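FAD:protein FMN transferase (PDB 6NXI) probably transfers the FMN part of FAD onto a threonine hydroxyl of a target flavoprotein, covalently and with the help of magnesium, releasing AMP. Local coordinates at residues A[78-88]-A[132-142]; A[95-104]-A[148-156]. All coordinates share one frame; numbering follows the deposited sequence.

Interaction 1 (A[78-88]-A[132-142]). With EDO (1,2-ethanediol), chain E.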
loop_
_atom_site.group_PDB
_atom_site.type_symbol
_atom_site.label_atom_id
_atom_site.label_comp_id
_atom_site.label_asym_id
_atom_site.label_seq_id
_atom_site.Cartn_x
_atom_site.Cartn_y
_atom_site.Cartn_z
ATOM N N LEU A 78 -7.025 5.850 -13.284
ATOM C CA LEU A 78 -5.893 6.222 -14.154
ATOM C C LEU A 78 -4.722 6.728 -13.291
ATOM O O LEU A 78 -3.605 6.270 -13.514
ATOM C CB LEU A 78 -6.379 7.261 -15.177
ATOM C CG LEU A 78 -5.546 7.435 -16.440
ATOM C CD1 LEU A 78 -4.134 7.895 -16.120
ATOM C CD2 LEU A 78 -5.551 6.194 -17.271
ATOM N N THR A 79 -4.976 7.615 -12.325
ATOM C CA THR A 79 -3.931 8.203 -11.466
ATOM C C THR A 79 -3.204 7.064 -10.741
ATOM O O THR A 79 -1.966 7.103 -10.673
ATOM C CB THR A 79 -4.529 9.232 -10.517
ATOM O OG1 THR A 79 -5.100 10.249 -11.365
ATOM C CG2 THR A 79 -3.483 9.803 -9.573
ATOM N N VAL A 80 -3.950 6.104 -10.185
ATOM C CA VAL A 80 -3.337 5.010 -9.393
ATOM C C VAL A 80 -2.560 4.063 -10.295
ATOM O O VAL A 80 -1.420 3.717 -9.985
ATOM C CB VAL A 80 -4.419 4.292 -8.576
ATOM C CG1 VAL A 80 -3.841 3.058 -7.902
ATOM C CG2 VAL A 80 -5.059 5.262 -7.586
ATOM N N VAL A 81 -3.084 3.753 -11.476
ATOM C CA VAL A 81 -2.330 2.846 -12.383
ATOM C C VAL A 81 -1.064 3.545 -12.897
ATOM O O VAL A 81 -0.007 2.917 -12.965
ATOM C CB VAL A 81 -3.207 2.294 -13.529
ATOM C CG1 VAL A 81 -2.366 1.475 -14.489
ATOM C CG2 VAL A 81 -4.323 1.432 -12.957
ATOM N N LYS A 82 -1.137 4.837 -13.203
ATOM C CA LYS A 82 0.054 5.582 -13.655
ATOM C C LYS A 82 1.149 5.547 -12.581
ATOM O O LYS A 82 2.329 5.362 -12.942
ATOM C CB LYS A 82 -0.330 7.015 -13.986
ATOM C CG LYS A 82 0.774 7.806 -14.662
ATOM C CD LYS A 82 0.284 9.150 -15.178
ATOM C CE LYS A 82 -1.016 9.074 -15.960
ATOM N NZ LYS A 82 -0.847 8.583 -17.358
ATOM N N GLU A 83 0.745 5.717 -11.337
ATOM C CA GLU A 83 1.687 5.721 -10.193
ATOM C C GLU A 83 2.241 4.301 -10.073
ATOM O O GLU A 83 3.426 4.152 -9.907
ATOM C CB GLU A 83 1.013 6.214 -8.926
ATOM C CG GLU A 83 1.990 6.305 -7.774
ATOM C CD GLU A 83 3.087 7.365 -7.874
ATOM O OE1 GLU A 83 3.228 8.052 -8.952
ATOM O OE2 GLU A 83 3.854 7.451 -6.867
ATOM N N ALA A 84 1.426 3.291 -10.243
ATOM C CA ALA A 84 1.910 1.900 -10.167
ATOM C C ALA A 84 3.002 1.629 -11.223
ATOM O O ALA A 84 4.007 0.871 -10.951
ATOM C CB ALA A 84 0.778 0.910 -10.321
ATOM N N ILE A 85 2.768 2.123 -12.431
ATOM C CA ILE A 85 3.750 1.973 -13.533
ATOM C C ILE A 85 5.018 2.760 -13.209
ATOM O O ILE A 85 6.110 2.197 -13.391
ATOM C CB ILE A 85 3.121 2.326 -14.885
ATOM C CG1 ILE A 85 2.040 1.304 -15.218
ATOM C CG2 ILE A 85 4.200 2.377 -15.955
ATOM C CD1 ILE A 85 1.243 1.673 -16.407
ATOM N N ARG A 86 4.879 3.996 -12.715
ATOM C CA ARG A 86 6.057 4.813 -12.376
ATOM C C ARG A 86 6.885 4.088 -11.318
ATOM O O ARG A 86 8.136 4.064 -11.432
ATOM C CB ARG A 86 5.646 6.185 -11.854
ATOM C CG ARG A 86 6.831 7.112 -11.672
ATOM C CD ARG A 86 6.419 8.407 -11.032
ATOM N NE ARG A 86 6.053 8.363 -9.620
ATOM C CZ ARG A 86 6.906 8.533 -8.629
ATOM N NH1 ARG A 86 8.179 8.739 -8.895
ATOM N NH2 ARG A 86 6.508 8.485 -7.374
ATOM N N LEU A 87 6.215 3.523 -10.309
ATOM C CA LEU A 87 6.947 2.894 -9.202
ATOM C C LEU A 87 7.507 1.546 -9.645
ATOM O O LEU A 87 8.536 1.112 -9.113
ATOM C CB LEU A 87 6.025 2.749 -7.988
ATOM C CG LEU A 87 5.594 4.056 -7.332
ATOM C CD1 LEU A 87 4.679 3.790 -6.157
ATOM C CD2 LEU A 87 6.777 4.884 -6.897
ATOM N N ASN A 88 6.878 0.918 -10.615
ATOM C CA ASN A 88 7.481 -0.268 -11.254
ATOM C C ASN A 88 8.867 0.124 -11.811
ATOM O O ASN A 88 9.832 -0.607 -11.553
ATOM C CB ASN A 88 6.596 -0.888 -12.334
ATOM C CG ASN A 88 7.309 -2.002 -13.067
ATOM O OD1 ASN A 88 7.988 -1.770 -14.103
ATOM N ND2 ASN A 88 7.125 -3.228 -12.570
ATOM N N ILE A 132 4.435 -6.272 -16.291
ATOM C CA ILE A 132 4.062 -4.843 -16.433
ATOM C C ILE A 132 4.086 -4.467 -17.923
ATOM O O ILE A 132 3.357 -3.539 -18.275
ATOM C CB ILE A 132 5.010 -3.970 -15.579
ATOM C CG1 ILE A 132 4.418 -2.580 -15.327
ATOM C CG2 ILE A 132 6.389 -3.888 -16.193
ATOM C CD1 ILE A 132 3.268 -2.562 -14.367
ATOM N N GLU A 133 4.952 -5.102 -18.698
ATOM C CA GLU A 133 5.161 -4.747 -20.132
ATOM C C GLU A 133 3.847 -4.943 -20.890
ATOM O O GLU A 133 3.703 -4.311 -21.991
ATOM C CB GLU A 133 6.304 -5.557 -20.743
ATOM C CG GLU A 133 6.028 -7.061 -20.832
ATOM C CD GLU A 133 6.240 -7.909 -19.580
ATOM O OE1 GLU A 133 6.676 -7.336 -18.518
ATOM O OE2 GLU A 133 6.078 -9.198 -19.711
ATOM N N HIS A 134 2.937 -5.768 -20.366
ATOM C CA HIS A 134 1.654 -6.139 -21.017
ATOM C C HIS A 134 0.606 -5.038 -20.856
ATOM O O HIS A 134 -0.442 -5.120 -21.547
ATOM C CB HIS A 134 1.106 -7.472 -20.533
ATOM C CG HIS A 134 1.972 -8.650 -20.810
ATOM N ND1 HIS A 134 2.220 -9.138 -22.109
ATOM C CD2 HIS A 134 2.607 -9.474 -19.962
ATOM C CE1 HIS A 134 2.995 -10.199 -22.021
ATOM N NE2 HIS A 134 3.229 -10.443 -20.701
ATOM N N LEU A 135 0.859 -4.074 -19.970
ATOM C CA LEU A 135 -0.117 -3.049 -19.556
ATOM C C LEU A 135 0.352 -1.711 -20.127
ATOM O O LEU A 135 1.498 -1.330 -19.846
ATOM C CB LEU A 135 -0.175 -3.000 -18.021
ATOM C CG LEU A 135 -1.152 -1.976 -17.427
ATOM C CD1 LEU A 135 -2.598 -2.276 -17.809
ATOM C CD2 LEU A 135 -1.021 -1.938 -15.923
ATOM N N THR A 136 -0.519 -0.993 -20.832
ATOM C CA THR A 136 -0.189 0.377 -21.298
ATOM C C THR A 136 -1.337 1.337 -20.966
ATOM O O THR A 136 -2.530 0.925 -20.907
ATOM C CB THR A 136 0.239 0.352 -22.772
ATOM O OG1 THR A 136 -0.730 -0.381 -23.511
ATOM C CG2 THR A 136 1.575 -0.329 -22.976
ATOM N N ILE A 137 -0.947 2.610 -20.815
ATOM C CA ILE A 137 -1.889 3.740 -20.621
ATOM C C ILE A 137 -1.915 4.566 -21.908
ATOM O O ILE A 137 -0.836 4.886 -22.456
ATOM C CB ILE A 137 -1.489 4.584 -19.410
ATOM C CG1 ILE A 137 -1.593 3.754 -18.129
ATOM C CG2 ILE A 137 -2.328 5.842 -19.369
ATOM C CD1 ILE A 137 -1.215 4.525 -16.885
ATOM N N GLU A 138 -3.123 4.826 -22.396
ATOM C CA GLU A 138 -3.355 5.674 -23.599
ATOM C C GLU A 138 -4.505 6.625 -23.230
ATOM O O GLU A 138 -5.676 6.148 -23.151
ATOM C CB GLU A 138 -3.685 4.838 -24.841
ATOM C CG GLU A 138 -2.522 4.011 -25.379
ATOM C CD GLU A 138 -2.836 3.303 -26.683
ATOM O OE1 GLU A 138 -2.698 3.955 -27.734
ATOM O OE2 GLU A 138 -3.272 2.122 -26.643
ATOM N N GLY A 139 -4.108 7.897 -22.979
ATOM C CA GLY A 139 -5.043 8.957 -22.581
ATOM C C GLY A 139 -5.712 8.522 -21.304
ATOM O O GLY A 139 -4.965 8.254 -20.342
ATOM N N ASN A 140 -7.033 8.339 -21.340
ATOM C CA ASN A 140 -7.846 7.956 -20.154
ATOM C C ASN A 140 -8.251 6.477 -20.247
ATOM O O ASN A 140 -9.371 6.125 -19.787
ATOM C CB ASN A 140 -9.052 8.886 -20.041
ATOM C CG ASN A 140 -8.615 10.323 -19.872
ATOM O OD1 ASN A 140 -7.525 10.578 -19.358
ATOM N ND2 ASN A 140 -9.455 11.268 -20.263
ATOM N N THR A 141 -7.403 5.641 -20.848
ATOM C CA THR A 141 -7.714 4.204 -21.050
ATOM C C THR A 141 -6.519 3.360 -20.625
ATOM O O THR A 141 -5.363 3.860 -20.559
ATOM C CB THR A 141 -8.128 3.865 -22.499
ATOM O OG1 THR A 141 -6.927 3.868 -23.262
ATOM C CG2 THR A 141 -9.126 4.858 -23.049
ATOM N N LEU A 142 -6.839 2.110 -20.337
ATOM C CA LEU A 142 -5.869 1.017 -20.148
ATOM C C LEU A 142 -5.990 0.046 -21.318
ATOM O O LEU A 142 -7.126 -0.240 -21.727
ATOM C CB LEU A 142 -6.205 0.268 -18.850
ATOM C CG LEU A 142 -6.334 1.092 -17.576
ATOM C CD1 LEU A 142 -6.512 0.145 -16.392
ATOM C CD2 LEU A 142 -5.131 1.993 -17.375
HETATM C C1 EDO E . 10.736 9.254 -5.599
HETATM O O1 EDO E . 10.558 9.444 -6.992
HETATM C C2 EDO E . 9.656 8.523 -4.930
HETATM O O2 EDO E . 8.389 8.923 -5.376
#
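The flat amide of N88 turns one face onto I132: CG1 of I132 sits over CG of N88 at 3.7 Å, and CG2 of I132 comes within 3.4 Å of N88 OD1. CG of N88 is anti to the backbone N (chi1 174°), which swings the amide off the last turn of 78-88 onto this isoleucine; ND2 donates to L95 O. The other flat group, the R86 guanidinium, is bound along its edges. NE and NH2 grip the two carboxylate oxygens of E83 side-on, one turn back on the same helix, while NH1 and NH2 donate to an ethanediol, probably from the crystallisation liquor. Between helix and strands the contact is apolar, without hydrogen bonds. I137 CD1 reaches the helix backbone, 3.6 Å from K82 CA, and meets I85 CD1 at 3.8 Å as the two isoleucines pass in opposite directions. V81 CG1 touches both L135 CD2 (3.9 Å) and L142 CD2 (4.0 Å), and L78 CD2 rests 3.7 Å from G139 O at the turn. The bent K82 chain lays NZ near I137 CG2. This is a helix packed across a beta-hairpin, strands 135-138 and 141-144, whose two-residue loop, G139-N140, makes a type II' turn.

Interaction 2 (A[95-104]-A[148-156]). With MG (magnesium ion), chain C; FAD (flavin-adenine dinucleotide), chain B.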
loop_
_atom_site.group_PDB
_atom_site.type_symbol
_atom_site.label_atom_id
_atom_site.label_comp_id
_atom_site.label_asym_id
_atom_site.label_seq_id
_atom_site.Cartn_x
_atom_site.Cartn_y
_atom_site.Cartn_z
ATOM N N LEU A 95 7.844 -3.775 -7.852
ATOM C CA LEU A 95 6.410 -3.499 -7.693
ATOM C C LEU A 95 5.745 -3.703 -9.034
ATOM O O LEU A 95 6.045 -2.950 -9.982
ATOM C CB LEU A 95 6.158 -2.080 -7.201
ATOM C CG LEU A 95 4.734 -1.888 -6.699
ATOM C CD1 LEU A 95 4.581 -2.493 -5.308
ATOM C CD2 LEU A 95 4.311 -0.416 -6.688
ATOM N N ASP A 96 4.917 -4.727 -9.148
ATOM C CA ASP A 96 4.302 -5.071 -10.453
ATOM C C ASP A 96 2.852 -5.434 -10.194
ATOM O O ASP A 96 2.582 -6.527 -9.833
ATOM C CB ASP A 96 5.092 -6.160 -11.185
ATOM C CG ASP A 96 4.594 -6.358 -12.622
ATOM O OD1 ASP A 96 3.434 -5.975 -12.906
ATOM O OD2 ASP A 96 5.391 -6.889 -13.449
ATOM N N VAL A 97 1.937 -4.504 -10.406
ATOM C CA VAL A 97 0.490 -4.729 -10.150
ATOM C C VAL A 97 -0.091 -5.775 -11.115
ATOM O O VAL A 97 -1.235 -6.182 -10.883
ATOM C CB VAL A 97 -0.274 -3.402 -10.179
ATOM C CG1 VAL A 97 0.161 -2.545 -9.004
ATOM C CG2 VAL A 97 -0.138 -2.685 -11.525
ATOM N N THR A 98 0.645 -6.259 -12.128
ATOM C CA THR A 98 0.106 -7.353 -12.992
ATOM C C THR A 98 0.418 -8.717 -12.366
ATOM O O THR A 98 0.124 -9.724 -13.004
ATOM C CB THR A 98 0.639 -7.315 -14.423
ATOM O OG1 THR A 98 2.011 -7.701 -14.409
ATOM C CG2 THR A 98 0.454 -5.939 -15.010
ATOM N N VAL A 99 0.871 -8.786 -11.103
ATOM C CA VAL A 99 1.099 -10.103 -10.446
ATOM C C VAL A 99 -0.228 -10.689 -9.919
ATOM O O VAL A 99 -0.205 -11.748 -9.226
ATOM C CB VAL A 99 2.146 -10.080 -9.310
ATOM C CG1 VAL A 99 3.547 -9.823 -9.829
ATOM C CG2 VAL A 99 1.756 -9.156 -8.178
ATOM N N GLY A 100 -1.364 -10.082 -10.215
ATOM C CA GLY A 100 -2.683 -10.613 -9.857
ATOM C C GLY A 100 -2.788 -12.137 -9.939
ATOM O O GLY A 100 -3.207 -12.771 -8.970
ATOM N N PRO A 101 -2.522 -12.769 -11.093
ATOM C CA PRO A 101 -2.670 -14.221 -11.233
ATOM C C PRO A 101 -1.856 -14.989 -10.192
ATOM O O PRO A 101 -2.336 -16.057 -9.794
ATOM C CB PRO A 101 -2.221 -14.483 -12.699
ATOM C CG PRO A 101 -2.484 -13.150 -13.397
ATOM C CD PRO A 101 -2.071 -12.147 -12.342
ATOM N N LEU A 102 -0.685 -14.472 -9.798
ATOM C CA LEU A 102 0.213 -15.141 -8.815
ATOM C C LEU A 102 -0.291 -14.900 -7.401
ATOM O O LEU A 102 -0.349 -15.838 -6.606
ATOM C CB LEU A 102 1.630 -14.610 -9.021
ATOM C CG LEU A 102 2.229 -14.887 -10.408
ATOM C CD1 LEU A 102 3.381 -13.972 -10.686
ATOM C CD2 LEU A 102 2.692 -16.324 -10.497
ATOM N N VAL A 103 -0.719 -13.685 -7.102
ATOM C CA VAL A 103 -1.330 -13.404 -5.771
ATOM C C VAL A 103 -2.514 -14.365 -5.568
ATOM O O VAL A 103 -2.695 -14.960 -4.506
ATOM C CB VAL A 103 -1.782 -11.943 -5.712
ATOM C CG1 VAL A 103 -2.636 -11.654 -4.492
ATOM C CG2 VAL A 103 -0.587 -10.992 -5.800
ATOM N N ASN A 104 -3.324 -14.522 -6.607
ATOM C CA ASN A 104 -4.528 -15.361 -6.558
ATOM C C ASN A 104 -4.092 -16.821 -6.422
ATOM O O ASN A 104 -4.644 -17.507 -5.556
ATOM C CB ASN A 104 -5.402 -15.140 -7.776
ATOM C CG ASN A 104 -5.998 -13.742 -7.840
ATOM O OD1 ASN A 104 -5.831 -12.947 -6.930
ATOM N ND2 ASN A 104 -6.579 -13.417 -8.991
ATOM N N GLU A 148 -5.546 -12.463 -20.527
ATOM C CA GLU A 148 -5.678 -13.060 -19.177
ATOM C C GLU A 148 -5.067 -12.123 -18.126
ATOM O O GLU A 148 -4.984 -12.558 -16.945
ATOM C CB GLU A 148 -4.966 -14.422 -19.127
ATOM C CG GLU A 148 -5.431 -15.403 -20.187
ATOM C CD GLU A 148 -4.722 -15.345 -21.537
ATOM O OE1 GLU A 148 -3.891 -14.421 -21.762
ATOM O OE2 GLU A 148 -4.985 -16.269 -22.375
ATOM N N LEU A 149 -4.533 -10.968 -18.540
ATOM C CA LEU A 149 -3.813 -10.035 -17.630
ATOM C C LEU A 149 -4.773 -9.723 -16.491
ATOM O O LEU A 149 -5.947 -9.491 -16.770
ATOM C CB LEU A 149 -3.368 -8.742 -18.329
ATOM C CG LEU A 149 -2.195 -8.033 -17.647
ATOM C CD1 LEU A 149 -0.880 -8.724 -17.944
ATOM C CD2 LEU A 149 -2.123 -6.595 -18.075
ATOM N N TYR A 150 -4.297 -9.745 -15.252
ATOM C CA TYR A 150 -5.156 -9.471 -14.075
ATOM C C TYR A 150 -4.387 -8.498 -13.185
ATOM O O TYR A 150 -3.343 -8.849 -12.641
ATOM C CB TYR A 150 -5.480 -10.784 -13.372
ATOM C CG TYR A 150 -6.484 -10.741 -12.246
ATOM C CD1 TYR A 150 -6.224 -10.061 -11.061
ATOM C CD2 TYR A 150 -7.708 -11.394 -12.338
ATOM C CE1 TYR A 150 -7.159 -10.005 -10.049
ATOM C CE2 TYR A 150 -8.653 -11.349 -11.320
ATOM C CZ TYR A 150 -8.362 -10.680 -10.146
ATOM O OH TYR A 150 -9.325 -10.647 -9.168
ATOM N N VAL A 151 -4.852 -7.261 -13.126
ATOM C CA VAL A 151 -4.187 -6.167 -12.364
ATOM C C VAL A 151 -4.802 -6.172 -10.969
ATOM O O VAL A 151 -6.036 -6.261 -10.831
ATOM C CB VAL A 151 -4.406 -4.805 -13.061
ATOM C CG1 VAL A 151 -3.901 -3.677 -12.212
ATOM C CG2 VAL A 151 -3.752 -4.773 -14.435
ATOM N N ASP A 152 -3.929 -6.076 -9.977
ATOM C CA ASP A 152 -4.245 -6.057 -8.536
ATOM C C ASP A 152 -3.686 -4.752 -7.975
ATOM O O ASP A 152 -2.470 -4.521 -8.122
ATOM C CB ASP A 152 -3.556 -7.255 -7.914
ATOM C CG ASP A 152 -3.697 -7.362 -6.414
ATOM O OD1 ASP A 152 -4.302 -6.498 -5.806
ATOM O OD2 ASP A 152 -3.207 -8.377 -5.885
ATOM N N LEU A 153 -4.539 -3.859 -7.467
ATOM C CA LEU A 153 -4.048 -2.600 -6.897
ATOM C C LEU A 153 -4.063 -2.660 -5.365
ATOM O O LEU A 153 -3.993 -1.605 -4.755
ATOM C CB LEU A 153 -4.872 -1.422 -7.429
ATOM C CG LEU A 153 -4.847 -1.308 -8.954
ATOM C CD1 LEU A 153 -5.774 -0.193 -9.428
ATOM C CD2 LEU A 153 -3.432 -1.086 -9.440
ATOM N N SER A 154 -4.009 -3.850 -4.791
ATOM C CA SER A 154 -4.045 -4.015 -3.305
ATOM C C SER A 154 -2.905 -3.265 -2.632
ATOM O O SER A 154 -3.026 -2.909 -1.430
ATOM C CB SER A 154 -3.992 -5.502 -2.978
ATOM O OG SER A 154 -5.219 -6.099 -3.338
ATOM N N THR A 155 -1.800 -3.071 -3.351
ATOM C CA THR A 155 -0.537 -2.576 -2.778
ATOM C C THR A 155 -0.571 -1.070 -2.740
ATOM O O THR A 155 0.397 -0.516 -2.233
ATOM C CB THR A 155 0.666 -3.080 -3.560
ATOM O OG1 THR A 155 1.820 -2.981 -2.733
ATOM C CG2 THR A 155 0.922 -2.353 -4.843
ATOM N N ILE A 156 -1.558 -0.435 -3.371
ATOM C CA ILE A 156 -1.415 1.025 -3.633
ATOM C C ILE A 156 -2.743 1.718 -3.433
ATOM O O ILE A 156 -2.756 2.957 -3.102
ATOM C CB ILE A 156 -0.796 1.244 -5.017
ATOM C CG1 ILE A 156 -0.456 2.715 -5.289
ATOM C CG2 ILE A 156 -1.655 0.589 -6.104
ATOM C CD1 ILE A 156 0.380 2.910 -6.583
HETATM MG MG MG C . 1.960 -1.313 -0.687
HETATM P PA FAD B . 1.045 -4.320 0.798
HETATM O O1A FAD B . 2.273 -4.863 1.437
HETATM O O2A FAD B . 0.838 -2.859 0.729
HETATM O O5B FAD B . 0.891 -4.913 -0.678
HETATM C C5B FAD B . 0.707 -6.353 -0.737
HETATM C C4B FAD B . -0.432 -6.719 -1.658
HETATM O O4B FAD B . -0.198 -6.275 -3.017
HETATM C C3B FAD B . -0.632 -8.231 -1.738
HETATM O O3B FAD B . -1.592 -8.645 -0.766
HETATM C C2B FAD B . -1.085 -8.445 -3.187
HETATM O O2B FAD B . -2.467 -8.203 -3.330
HETATM C C1B FAD B . -0.294 -7.371 -3.923
HETATM N N9A FAD B . 1.050 -7.723 -4.329
HETATM C C8A FAD B . 1.852 -8.787 -3.890
HETATM N N7A FAD B . 3.066 -8.711 -4.379
HETATM C C5A FAD B . 3.083 -7.608 -5.208
HETATM C C6A FAD B . 4.086 -7.055 -6.017
HETATM N N6A FAD B . 5.348 -7.516 -6.082
HETATM N N1A FAD B . 3.772 -5.918 -6.670
HETATM C C2A FAD B . 2.512 -5.447 -6.588
HETATM N N3A FAD B . 1.482 -5.883 -5.851
HETATM C C4A FAD B . 1.844 -6.992 -5.182
HETATM N N1 FAD B . -9.515 -7.770 1.025
HETATM C C2 FAD B . -10.617 -8.572 1.232
HETATM O O2 FAD B . -10.509 -9.630 1.890
HETATM N N3 FAD B . -11.847 -8.233 0.766
HETATM C C4 FAD B . -12.067 -7.091 0.041
HETATM O O4 FAD B . -13.180 -6.830 -0.392
HETATM C C4X FAD B . -10.941 -6.240 -0.217
HETATM N N5 FAD B . -11.117 -5.142 -0.923
HETATM C C5X FAD B . -10.022 -4.347 -1.167
HETATM C C6 FAD B . -10.183 -3.179 -1.941
HETATM C C7 FAD B . -9.140 -2.324 -2.230
HETATM C C7M FAD B . -9.387 -1.086 -3.062
HETATM C C8 FAD B . -7.859 -2.628 -1.710
HETATM C C8M FAD B . -6.671 -1.748 -1.996
HETATM C C9 FAD B . -7.684 -3.785 -0.945
HETATM C C9A FAD B . -8.744 -4.654 -0.650
HETATM N N10 FAD B . -8.597 -5.834 0.090
HETATM C C10 FAD B . -9.679 -6.662 0.333
HETATM C "C1'" FAD B . -7.293 -6.162 0.705
HETATM C "C2'" FAD B . -6.284 -6.715 -0.236
HETATM O "O2'" FAD B . -6.719 -7.967 -0.758
HETATM C "C3'" FAD B . -4.958 -6.924 0.515
HETATM O "O3'" FAD B . -5.070 -7.871 1.553
HETATM C "C4'" FAD B . -4.418 -5.678 1.192
HETATM O "O4'" FAD B . -4.636 -4.559 0.348
HETATM C "C5'" FAD B . -2.967 -5.842 1.597
HETATM O "O5'" FAD B . -2.480 -4.550 2.039
HETATM P P FAD B . -1.089 -4.465 2.788
HETATM O O1P FAD B . -0.961 -5.504 3.808
HETATM O O2P FAD B . -0.982 -2.985 3.078
HETATM O O3P FAD B . -0.171 -4.928 1.577
HETATM O O HOH W 1 -1.552 -10.347 -15.032
HETATM O O HOH W 2 -4.996 -10.237 -7.091
#
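V97 and D152 join 95-104 to 148-156 in the buried part of the contact: D152 N donates to V97 O at 2.8 Å, nearly straight (169°) and in the carbonyl plane. Packing around this bond is close. V97 CB lies only 3.2 Å from D152 O, its CG1 meets L153 CD2 and its CG2 meets V151 CG1. L95 and T155 reach toward each other tip to tip, CD1 to CG2, beside the adenine. N104 ND2 lies 3.5 Å above the ring plane of Y150, offset toward the rim, with amide and ring 86° apart; P101 slides past CB of the same tyrosine. A water held here donates to N104 OD1 at 2.8 Å and, weakly, to D152 OD2. Each segment also carries an Asx turn: D96 OD1 takes the backbone N and hydroxyl of T98 from one face of its carboxylate plane, and D152 OD1 takes both groups of S154. These turns belong to the FAD pocket of the ApbE fold. D96 N donates to adenine N1A, and the D152 carboxylate, its CG anti to the backbone N (chi1 177°), crosses V103 at about a right angle and accepts from ribose O2B at 2.7 Å. T155 O binds the magnesium at 2.3 Å, with OG1 at a longer 2.6 Å; FAD O2A, D269 and T273 also bind it, and OG1 donates to FAD O5B. Toward exposed E148 and the partly exposed Y150 the fit is looser, and another water bridges Y150 N and T98 O.

In the fold
The two interactions lie with centres 13 Å apart on the same side of the chain's centre, and their segments alternate in sequence: 78-88, 95-104, 132-142, 148-156. Helix 75-90 of interaction 1 leads through a loop into 95-104 of interaction 2, and the hairpin strand 141-144 leads into 148-156, which ends at helix 157-171. They touch directly where H134 packs on L149 and where I132 N makes a weak hydrogen bond to D96 OD2. Interaction 1 is partly buried and its centre lies farther from the chain's centre (about 16 Å, against 13 Å), with the N88 side chain about 7 Å from FAD; interaction 2 is buried and touches nucleotide and magnesium.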